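Side-chain contacts in sulfate transporter 4.1, chloroplastic (Arabidopsis thaliana, PDB 7LHV), which moves sulfate across membranes together with protons as an SLC26/SulP-family cotransporter and may thereby play a role in regulating sulfate assimilation: residues 152-155 with 156-160; 404-407 with 408-412; 631-634 with 635-639. All coordinates share one frame; numbering follows the deposited sequence.

Contact 1 of 3, residues 152-155 with 156-160; sequences VALV and SLLVS. With SO4 (sulfate ion), chain D.
Ser-156 turns its hydroxyl back along the helix onto the carbonyl of Val-152, one turn earlier. Its OG lies anti to its own carbonyl carbon and beside its backbone N (chi1 -66°), which points it toward the start of the helix, and OG donates to Val-152 O at 2.8 Å. The amide of the same residue takes that oxygen as well, Ser-156 N to Val-152 O being 3.1 Å, and the two donors come in from opposite faces of the carbonyl plane. One serine therefore grips the N-cap carbonyl twice. Its hydroxyl is also hydrogen-bonded to Tyr-385 OH, which fixes its rotation further.

Val-152 stands at the N-cap position of helix 153-166, whose first turn faces a bound sulfate: Ala-153 N donates to O3 of the ion at 3.2 Å, almost straight at 171°. Phe-391 N and Ser-392 OG bind the same ion, putting it between the starts of helices 153-166 and 391-399, consistent with the place where SLC26/SulP relatives hold their substrate. The positive ends of both helix dipoles would be expected to stabilise the anion.

Round the rest of the turn the contacts are apolar. Leu-154 swings its end forward, CD1 coming alongside Leu-157 CD2 at 4.4 Å and CG reaching Leu-158 CD1 at 4.5 Å. These leucines meet helices 206-229 and 330-358, Leu-154 touching Phe-212 and Leu-158 touching Ile-340. On another side of the helix, Val-155 CG1 sits 4.3 Å from Val-159 CG2, and both valines rest against Pro-386.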
ATOM      1  N   VAL A 152      11.346  21.287 -16.235  1.00 51.56           N
ATOM      2  CA  VAL A 152      10.021  20.929 -16.721  1.00 51.56           C
ATOM      3  C   VAL A 152       8.994  21.675 -15.881  1.00 51.56           C
ATOM      4  O   VAL A 152       9.296  22.195 -14.805  1.00 51.56           O
ATOM      5  CB  VAL A 152       9.761  19.409 -16.679  1.00 51.56           C
ATOM      6  CG1 VAL A 152      10.797  18.674 -17.504  1.00 51.56           C
ATOM      7  CG2 VAL A 152       9.765  18.910 -15.258  1.00 51.56           C
ATOM      8  N   ALA A 153       7.768  21.740 -16.399  1.00 52.24           N
ATOM      9  CA  ALA A 153       6.730  22.520 -15.733  1.00 52.24           C
ATOM     10  C   ALA A 153       6.376  21.937 -14.370  1.00 52.24           C
ATOM     11  O   ALA A 153       6.254  22.674 -13.386  1.00 52.24           O
ATOM     12  CB  ALA A 153       5.490  22.601 -16.620  1.00 52.24           C
ATOM     13  N   LEU A 154       6.225  20.615 -14.286  1.00 49.18           N
ATOM     14  CA  LEU A 154       5.744  20.002 -13.053  1.00 49.18           C
ATOM     15  C   LEU A 154       6.788  20.082 -11.944  1.00 49.18           C
ATOM     16  O   LEU A 154       6.467  20.423 -10.799  1.00 49.18           O
ATOM     17  CB  LEU A 154       5.344  18.552 -13.312  1.00 49.18           C
ATOM     18  CG  LEU A 154       4.663  17.833 -12.150  1.00 49.18           C
ATOM     19  CD1 LEU A 154       3.423  18.589 -11.728  1.00 49.18           C
ATOM     20  CD2 LEU A 154       4.314  16.412 -12.540  1.00 49.18           C
ATOM     21  N   VAL A 155       8.042  19.756 -12.257  1.00 47.87           N
ATOM     22  CA  VAL A 155       9.089  19.811 -11.245  1.00 47.87           C
ATOM     23  C   VAL A 155       9.320  21.248 -10.795  1.00 47.87           C
ATOM     24  O   VAL A 155       9.562  21.508  -9.613  1.00 47.87           O
ATOM     25  CB  VAL A 155      10.378  19.158 -11.771  1.00 47.87           C
ATOM     26  CG1 VAL A 155      11.561  19.530 -10.909  1.00 47.87           C
ATOM     27  CG2 VAL A 155      10.215  17.653 -11.814  1.00 47.87           C
ATOM     28  N   SER A 156       9.236  22.202 -11.724  1.00 49.41           N
ATOM     29  CA  SER A 156       9.345  23.607 -11.346  1.00 49.41           C
ATOM     30  C   SER A 156       8.208  24.018 -10.420  1.00 49.41           C
ATOM     31  O   SER A 156       8.421  24.755  -9.452  1.00 49.41           O
ATOM     32  CB  SER A 156       9.367  24.489 -12.592  1.00 49.41           C
ATOM     33  OG  SER A 156      10.535  24.257 -13.359  1.00 49.41           O
ATOM     34  N   LEU A 157       6.990  23.547 -10.700  1.00 49.56           N
ATOM     35  CA  LEU A 157       5.865  23.845  -9.821  1.00 49.56           C
ATOM     36  C   LEU A 157       6.071  23.261  -8.430  1.00 49.56           C
ATOM     37  O   LEU A 157       5.789  23.919  -7.425  1.00 49.56           O
ATOM     38  CB  LEU A 157       4.570  23.316 -10.431  1.00 49.56           C
ATOM     39  CG  LEU A 157       3.348  23.353  -9.519  1.00 49.56           C
ATOM     40  CD1 LEU A 157       2.915  24.781  -9.253  1.00 49.56           C
ATOM     41  CD2 LEU A 157       2.219  22.557 -10.136  1.00 49.56           C
ATOM     42  N   LEU A 158       6.557  22.020  -8.351  1.00 51.84           N
ATOM     43  CA  LEU A 158       6.791  21.401  -7.048  1.00 51.84           C
ATOM     44  C   LEU A 158       7.893  22.124  -6.279  1.00 51.84           C
ATOM     45  O   LEU A 158       7.789  22.318  -5.061  1.00 51.84           O
ATOM     46  CB  LEU A 158       7.141  19.926  -7.223  1.00 51.84           C
ATOM     47  CG  LEU A 158       6.064  19.071  -7.885  1.00 51.84           C
ATOM     48  CD1 LEU A 158       6.564  17.656  -8.092  1.00 51.84           C
ATOM     49  CD2 LEU A 158       4.800  19.081  -7.057  1.00 51.84           C
ATOM     50  N   VAL A 159       8.960  22.518  -6.975  1.00 51.63           N
ATOM     51  CA  VAL A 159      10.037  23.270  -6.340  1.00 51.63           C
ATOM     52  C   VAL A 159       9.512  24.593  -5.806  1.00 51.63           C
ATOM     53  O   VAL A 159       9.824  24.991  -4.677  1.00 51.63           O
ATOM     54  CB  VAL A 159      11.195  23.479  -7.333  1.00 51.63           C
ATOM     55  CG1 VAL A 159      12.112  24.583  -6.856  1.00 51.63           C
ATOM     56  CG2 VAL A 159      11.966  22.188  -7.519  1.00 51.63           C
ATOM     57  N   SER A 160       8.703  25.292  -6.604  1.00 57.91           N
ATOM     58  CA  SER A 160       8.110  26.541  -6.142  1.00 57.91           C
ATOM     59  C   SER A 160       7.224  26.308  -4.929  1.00 57.91           C
ATOM     60  O   SER A 160       7.239  27.100  -3.980  1.00 57.91           O
ATOM     61  CB  SER A 160       7.308  27.187  -7.269  1.00 57.91           C
ATOM     62  OG  SER A 160       6.546  28.275  -6.782  1.00 57.91           O
TER
HETATM   63  S   SO4 D1002       7.353  19.610 -20.235  1.00 61.42           S
HETATM   64  O1  SO4 D1002       6.324  19.753 -21.257  1.00 61.42           O
HETATM   65  O2  SO4 D1002       7.729  18.207 -20.122  1.00 61.42           O
HETATM   66  O3  SO4 D1002       6.828  20.069 -18.956  1.00 61.42           O
HETATM   67  O4  SO4 D1002       8.520  20.407 -20.598  1.00 61.42           O

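Contact 2 of 3, residues 404-407 with 408-412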
ATOM      1  N   THR A 404      21.727   9.376 -31.334  1.00 73.51           N
ATOM      2  CA  THR A 404      22.533   9.084 -30.160  1.00 73.51           C
ATOM      3  C   THR A 404      22.335  10.175 -29.112  1.00 73.51           C
ATOM      4  O   THR A 404      21.526  11.089 -29.274  1.00 73.51           O
ATOM      5  CB  THR A 404      24.011   8.954 -30.534  1.00 73.51           C
ATOM      6  OG1 THR A 404      24.507  10.225 -30.973  1.00 73.51           O
ATOM      7  CG2 THR A 404      24.188   7.940 -31.646  1.00 73.51           C
ATOM      8  N   GLY A 405      23.088  10.060 -28.021  1.00 72.37           N
ATOM      9  CA  GLY A 405      23.059  11.062 -26.974  1.00 72.37           C
ATOM     10  C   GLY A 405      23.847  12.314 -27.270  1.00 72.37           C
ATOM     11  O   GLY A 405      23.807  13.257 -26.477  1.00 72.37           O
ATOM     12  N   LEU A 406      24.568  12.340 -28.395  1.00 71.56           N
ATOM     13  CA  LEU A 406      25.294  13.544 -28.784  1.00 71.56           C
ATOM     14  C   LEU A 406      24.355  14.729 -28.951  1.00 71.56           C
ATOM     15  O   LEU A 406      24.747  15.871 -28.685  1.00 71.56           O
ATOM     16  CB  LEU A 406      26.070  13.292 -30.076  1.00 71.56           C
ATOM     17  CG  LEU A 406      27.128  14.327 -30.454  1.00 71.56           C
ATOM     18  CD1 LEU A 406      28.277  14.301 -29.464  1.00 71.56           C
ATOM     19  CD2 LEU A 406      27.632  14.083 -31.866  1.00 71.56           C
ATOM     20  N   SER A 407      23.112  14.479 -29.373  1.00 69.73           N
ATOM     21  CA  SER A 407      22.129  15.551 -29.471  1.00 69.73           C
ATOM     22  C   SER A 407      21.963  16.274 -28.144  1.00 69.73           C
ATOM     23  O   SER A 407      21.686  17.479 -28.124  1.00 69.73           O
ATOM     24  CB  SER A 407      20.786  14.992 -29.935  1.00 69.73           C
ATOM     25  OG  SER A 407      20.934  14.236 -31.119  1.00 69.73           O
ATOM     26  N   GLY A 408      22.115  15.562 -27.028  1.00 67.86           N
ATOM     27  CA  GLY A 408      22.128  16.234 -25.741  1.00 67.86           C
ATOM     28  C   GLY A 408      23.323  17.155 -25.590  1.00 67.86           C
ATOM     29  O   GLY A 408      23.172  18.336 -25.267  1.00 67.86           O
ATOM     30  N   LEU A 409      24.523  16.634 -25.866  1.00 66.68           N
ATOM     31  CA  LEU A 409      25.737  17.425 -25.684  1.00 66.68           C
ATOM     32  C   LEU A 409      25.664  18.725 -26.469  1.00 66.68           C
ATOM     33  O   LEU A 409      25.883  19.809 -25.916  1.00 66.68           O
ATOM     34  CB  LEU A 409      26.964  16.621 -26.110  1.00 66.68           C
ATOM     35  CG  LEU A 409      27.527  15.607 -25.119  1.00 66.68           C
ATOM     36  CD1 LEU A 409      28.695  14.864 -25.739  1.00 66.68           C
ATOM     37  CD2 LEU A 409      27.948  16.294 -23.835  1.00 66.68           C
ATOM     38  N   ILE A 410      25.316  18.633 -27.754  1.00 65.72           N
ATOM     39  CA  ILE A 410      25.187  19.831 -28.577  1.00 65.72           C
ATOM     40  C   ILE A 410      24.216  20.806 -27.931  1.00 65.72           C
ATOM     41  O   ILE A 410      24.508  22.001 -27.796  1.00 65.72           O
ATOM     42  CB  ILE A 410      24.747  19.458 -30.003  1.00 65.72           C
ATOM     43  CG1 ILE A 410      25.736  18.471 -30.625  1.00 65.72           C
ATOM     44  CG2 ILE A 410      24.618  20.703 -30.861  1.00 65.72           C
ATOM     45  CD1 ILE A 410      27.078  19.080 -30.949  1.00 65.72           C
ATOM     46  N   THR A 411      23.069  20.298 -27.473  1.00 63.43           N
ATOM     47  CA  THR A 411      22.112  21.150 -26.778  1.00 63.43           C
ATOM     48  C   THR A 411      22.785  21.867 -25.621  1.00 63.43           C
ATOM     49  O   THR A 411      22.725  23.099 -25.518  1.00 63.43           O
ATOM     50  CB  THR A 411      20.930  20.318 -26.279  1.00 63.43           C
ATOM     51  OG1 THR A 411      20.107  19.937 -27.387  1.00 63.43           O
ATOM     52  CG2 THR A 411      20.104  21.112 -25.288  1.00 63.43           C
ATOM     53  N   GLY A 412      23.492  21.113 -24.779  1.00 62.69           N
ATOM     54  CA  GLY A 412      24.199  21.734 -23.675  1.00 62.69           C
ATOM     55  C   GLY A 412      25.177  22.788 -24.146  1.00 62.69           C
ATOM     56  O   GLY A 412      25.256  23.876 -23.571  1.00 62.69           O
TER
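Leu-406 holds CG anti to its backbone N (chi1 -166°), whereas Leu-409 keeps its own CG beside the N (chi1 -81°), and this pairing carries the two branches across each other at about a right angle, Leu-406 CD1 touching Leu-409 CD1 at 3.8 Å. Leu-406 CG lies 4.4 Å from Ile-410 CG1, a looser contact. Leu-409 goes on to touch Phe-136 and Ala-139 of helix 125-141.

Thr-411 brings OG1 to 3.0 Å from Ser-407 O. Gly-102 O, on helix 91-119, lies within reach of the same hydroxyl; the amide bond from Thr-411 N to Ser-407 O is 3.2 Å.

Ahead of the turn, Thr-404 OG1 accepts a weak capping bond from Leu-406 N at 3.3 Å and is tied to Asp-98 OD2. Within the turn, Gly-408 N bonds Gly-405 O at 2.9 Å, and Ile-410 N reaches Leu-406 O almost straight, at 172°. Together they form an N-terminal turn with a weak threonine capping bond, opening a transmembrane helix, 406-426, that packs on helix 91-119 in the membrane domain of the sulfate permease family.

Contact 3 of 3, residues 631-634 with 635-639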
ATOM      1  N   PHE A 631      -3.689 -36.957  -1.935  1.00 74.50           N
ATOM      2  CA  PHE A 631      -2.944 -36.110  -2.854  1.00 74.50           C
ATOM      3  C   PHE A 631      -2.840 -36.809  -4.202  1.00 74.50           C
ATOM      4  O   PHE A 631      -2.432 -37.972  -4.272  1.00 74.50           O
ATOM      5  CB  PHE A 631      -1.553 -35.798  -2.304  1.00 74.50           C
ATOM      6  CG  PHE A 631      -1.535 -34.652  -1.346  1.00 74.50           C
ATOM      7  CD1 PHE A 631      -1.897 -34.837  -0.025  1.00 74.50           C
ATOM      8  CD2 PHE A 631      -1.160 -33.388  -1.762  1.00 74.50           C
ATOM      9  CE1 PHE A 631      -1.884 -33.784   0.859  1.00 74.50           C
ATOM     10  CE2 PHE A 631      -1.143 -32.332  -0.877  1.00 74.50           C
ATOM     11  CZ  PHE A 631      -1.508 -32.530   0.435  1.00 74.50           C
ATOM     12  N   PHE A 632      -3.202 -36.095  -5.265  1.00 78.58           N
ATOM     13  CA  PHE A 632      -3.223 -36.679  -6.600  1.00 78.58           C
ATOM     14  C   PHE A 632      -2.457 -35.820  -7.595  1.00 78.58           C
ATOM     15  O   PHE A 632      -1.781 -34.862  -7.209  1.00 78.58           O
ATOM     16  CB  PHE A 632      -4.664 -36.872  -7.079  1.00 78.58           C
ATOM     17  CG  PHE A 632      -5.570 -37.477  -6.048  1.00 78.58           C
ATOM     18  CD1 PHE A 632      -5.690 -38.850  -5.937  1.00 78.58           C
ATOM     19  CD2 PHE A 632      -6.297 -36.675  -5.189  1.00 78.58           C
ATOM     20  CE1 PHE A 632      -6.522 -39.411  -4.993  1.00 78.58           C
ATOM     21  CE2 PHE A 632      -7.130 -37.231  -4.241  1.00 78.58           C
ATOM     22  CZ  PHE A 632      -7.242 -38.602  -4.144  1.00 78.58           C
ATOM     23  N   VAL A 633      -2.547 -36.169  -8.875  1.00 81.51           N
ATOM     24  CA  VAL A 633      -1.949 -35.378  -9.943  1.00 81.51           C
ATOM     25  C   VAL A 633      -2.974 -34.875 -10.944  1.00 81.51           C
ATOM     26  O   VAL A 633      -2.627 -34.043 -11.795  1.00 81.51           O
ATOM     27  CB  VAL A 633      -0.842 -36.166 -10.676  1.00 81.51           C
ATOM     28  CG1 VAL A 633       0.282 -36.521  -9.717  1.00 81.51           C
ATOM     29  CG2 VAL A 633      -1.419 -37.415 -11.319  1.00 81.51           C
ATOM     30  N   ARG A 634      -4.216 -35.353 -10.883  1.00 85.68           N
ATOM     31  CA  ARG A 634      -5.272 -34.940 -11.794  1.00 85.68           C
ATOM     32  C   ARG A 634      -6.576 -34.838 -11.016  1.00 85.68           C
ATOM     33  O   ARG A 634      -6.681 -35.307  -9.882  1.00 85.68           O
ATOM     34  CB  ARG A 634      -5.423 -35.924 -12.965  1.00 85.68           C
ATOM     35  CG  ARG A 634      -4.204 -35.992 -13.870  1.00 85.68           C
ATOM     36  CD  ARG A 634      -4.325 -37.094 -14.910  1.00 85.68           C
ATOM     37  NE  ARG A 634      -5.348 -36.806 -15.907  1.00 85.68           N
ATOM     38  CZ  ARG A 634      -6.455 -37.517 -16.067  1.00 85.68           C
ATOM     39  NH1 ARG A 634      -6.722 -38.561 -15.301  1.00 85.68           N
ATOM     40  NH2 ARG A 634      -7.313 -37.175 -17.024  1.00 85.68           N
ATOM     41  N   VAL A 635      -7.570 -34.197 -11.630  1.00 86.54           N
ATOM     42  CA  VAL A 635      -8.889 -34.145 -11.007  1.00 86.54           C
ATOM     43  C   VAL A 635      -9.679 -35.415 -11.297  1.00 86.54           C
ATOM     44  O   VAL A 635     -10.540 -35.811 -10.499  1.00 86.54           O
ATOM     45  CB  VAL A 635      -9.655 -32.895 -11.469  1.00 86.54           C
ATOM     46  CG1 VAL A 635      -9.945 -32.960 -12.954  1.00 86.54           C
ATOM     47  CG2 VAL A 635     -10.949 -32.742 -10.685  1.00 86.54           C
ATOM     48  N   HIS A 636      -9.397 -36.078 -12.419  1.00 92.94           N
ATOM     49  CA  HIS A 636     -10.187 -37.236 -12.817  1.00 92.94           C
ATOM     50  C   HIS A 636     -10.081 -38.351 -11.785  1.00 92.94           C
ATOM     51  O   HIS A 636     -11.097 -38.859 -11.298  1.00 92.94           O
ATOM     52  CB  HIS A 636      -9.736 -37.731 -14.192  1.00 92.94           C
ATOM     53  CG  HIS A 636      -9.878 -36.716 -15.284  1.00 92.94           C
ATOM     54  ND1 HIS A 636      -9.141 -35.551 -15.320  1.00 92.94           N
ATOM     55  CD2 HIS A 636     -10.656 -36.700 -16.394  1.00 92.94           C
ATOM     56  CE1 HIS A 636      -9.468 -34.856 -16.396  1.00 92.94           C
ATOM     57  NE2 HIS A 636     -10.385 -35.533 -17.064  1.00 92.94           N
ATOM     58  N   ASP A 637      -8.853 -38.728 -11.421  1.00 89.91           N
ATOM     59  CA  ASP A 637      -8.672 -39.799 -10.447  1.00 89.91           C
ATOM     60  C   ASP A 637      -9.135 -39.387  -9.053  1.00 89.91           C
ATOM     61  O   ASP A 637      -9.644 -40.226  -8.301  1.00 89.91           O
ATOM     62  CB  ASP A 637      -7.210 -40.253 -10.436  1.00 89.91           C
ATOM     63  CG  ASP A 637      -6.253 -39.159 -10.009  1.00 89.91           C
ATOM     64  OD1 ASP A 637      -6.705 -38.026  -9.753  1.00 89.91           O
ATOM     65  OD2 ASP A 637      -5.037 -39.432  -9.938  1.00 89.91           O
ATOM     66  N   ALA A 638      -8.976 -38.110  -8.696  1.00 86.02           N
ATOM     67  CA  ALA A 638      -9.465 -37.635  -7.405  1.00 86.02           C
ATOM     68  C   ALA A 638     -10.973 -37.809  -7.294  1.00 86.02           C
ATOM     69  O   ALA A 638     -11.479 -38.346  -6.303  1.00 86.02           O
ATOM     70  CB  ALA A 638      -9.080 -36.168  -7.204  1.00 86.02           C
ATOM     71  N   VAL A 639     -11.712 -37.372  -8.314  1.00 85.28           N
ATOM     72  CA  VAL A 639     -13.161 -37.532  -8.285  1.00 85.28           C
ATOM     73  C   VAL A 639     -13.542 -39.004  -8.374  1.00 85.28           C
ATOM     74  O   VAL A 639     -14.508 -39.445  -7.740  1.00 85.28           O
ATOM     75  CB  VAL A 639     -13.810 -36.693  -9.398  1.00 85.28           C
ATOM     76  CG1 VAL A 639     -15.263 -37.081  -9.581  1.00 85.28           C
ATOM     77  CG2 VAL A 639     -13.708 -35.226  -9.049  1.00 85.28           C
TER
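The polar part of this contact is a stack: the guanidinium of Arg-634 lies flat on the imidazole of His-636, their centres 3.8 Å apart and their planes only 17° from parallel. NH2 sits over the middle of the imidazole. A bend at chi3 (69°) folds the arginine back over His-636, two residues on, and the pair stacks and does not hydrogen-bond. His-636 also touches Leu-507 and Pro-508.

The apolar part centres on Phe-632. Ala-638 lies over one face of its ring, with CA in a CH-pi contact 3.9 Å from the centroid and only 6° off the ring normal. The methyl CB leans to one side, 3.5 Å from Phe-632 CD2. Behind this pair stands strand 603-606: Phe-632 touches Ala-605 and bonds through its backbone to Ile-606, so the loop is fastened to the edge of the STAS sheet just before helix 635-643. Replacing Phe-632 with an alanine would probably open a gap over Ala-638 and leave the first turn of the helix without its aromatic cover.

Charge makes up the third part. The carboxylate of Asp-637 passes the phenylalanine, OD1 3.6 Å from Phe-632 CB, and stays 5.6 Å from Arg-634 NH1, not a salt bridge, which would allow at most a weak attraction. With no hydrogen bond joining the two segments, stacking and apolar packing carry the contact, probably with some cation-pi character if the histidine is neutral, and the arginine charge resting on the imidazole is likely to disfavour protonation of His-636.

How the contacts relate
Each contact is a short local turn within one continuous stretch, so none closes a loop, and along the chain the three follow in series, none nested or crossing. From the N terminus, contact 1 starts helix 153-166, after strand 149-150, which pairs with strand 388-389, and packs that start against helices 206-229 and 330-358. Contact 2 opens helix 406-426 after the loop that follows helix 391-399, and ties it to helices 91-119 and 125-141. Both belong to the membrane domain, their centres about 24 Å apart. Contact 3 comes later, where the loop after helix 622-626 turns into helix 635-643 beside the STAS sheet, its centre about 61 and 64 Å from those of contacts 1 and 2.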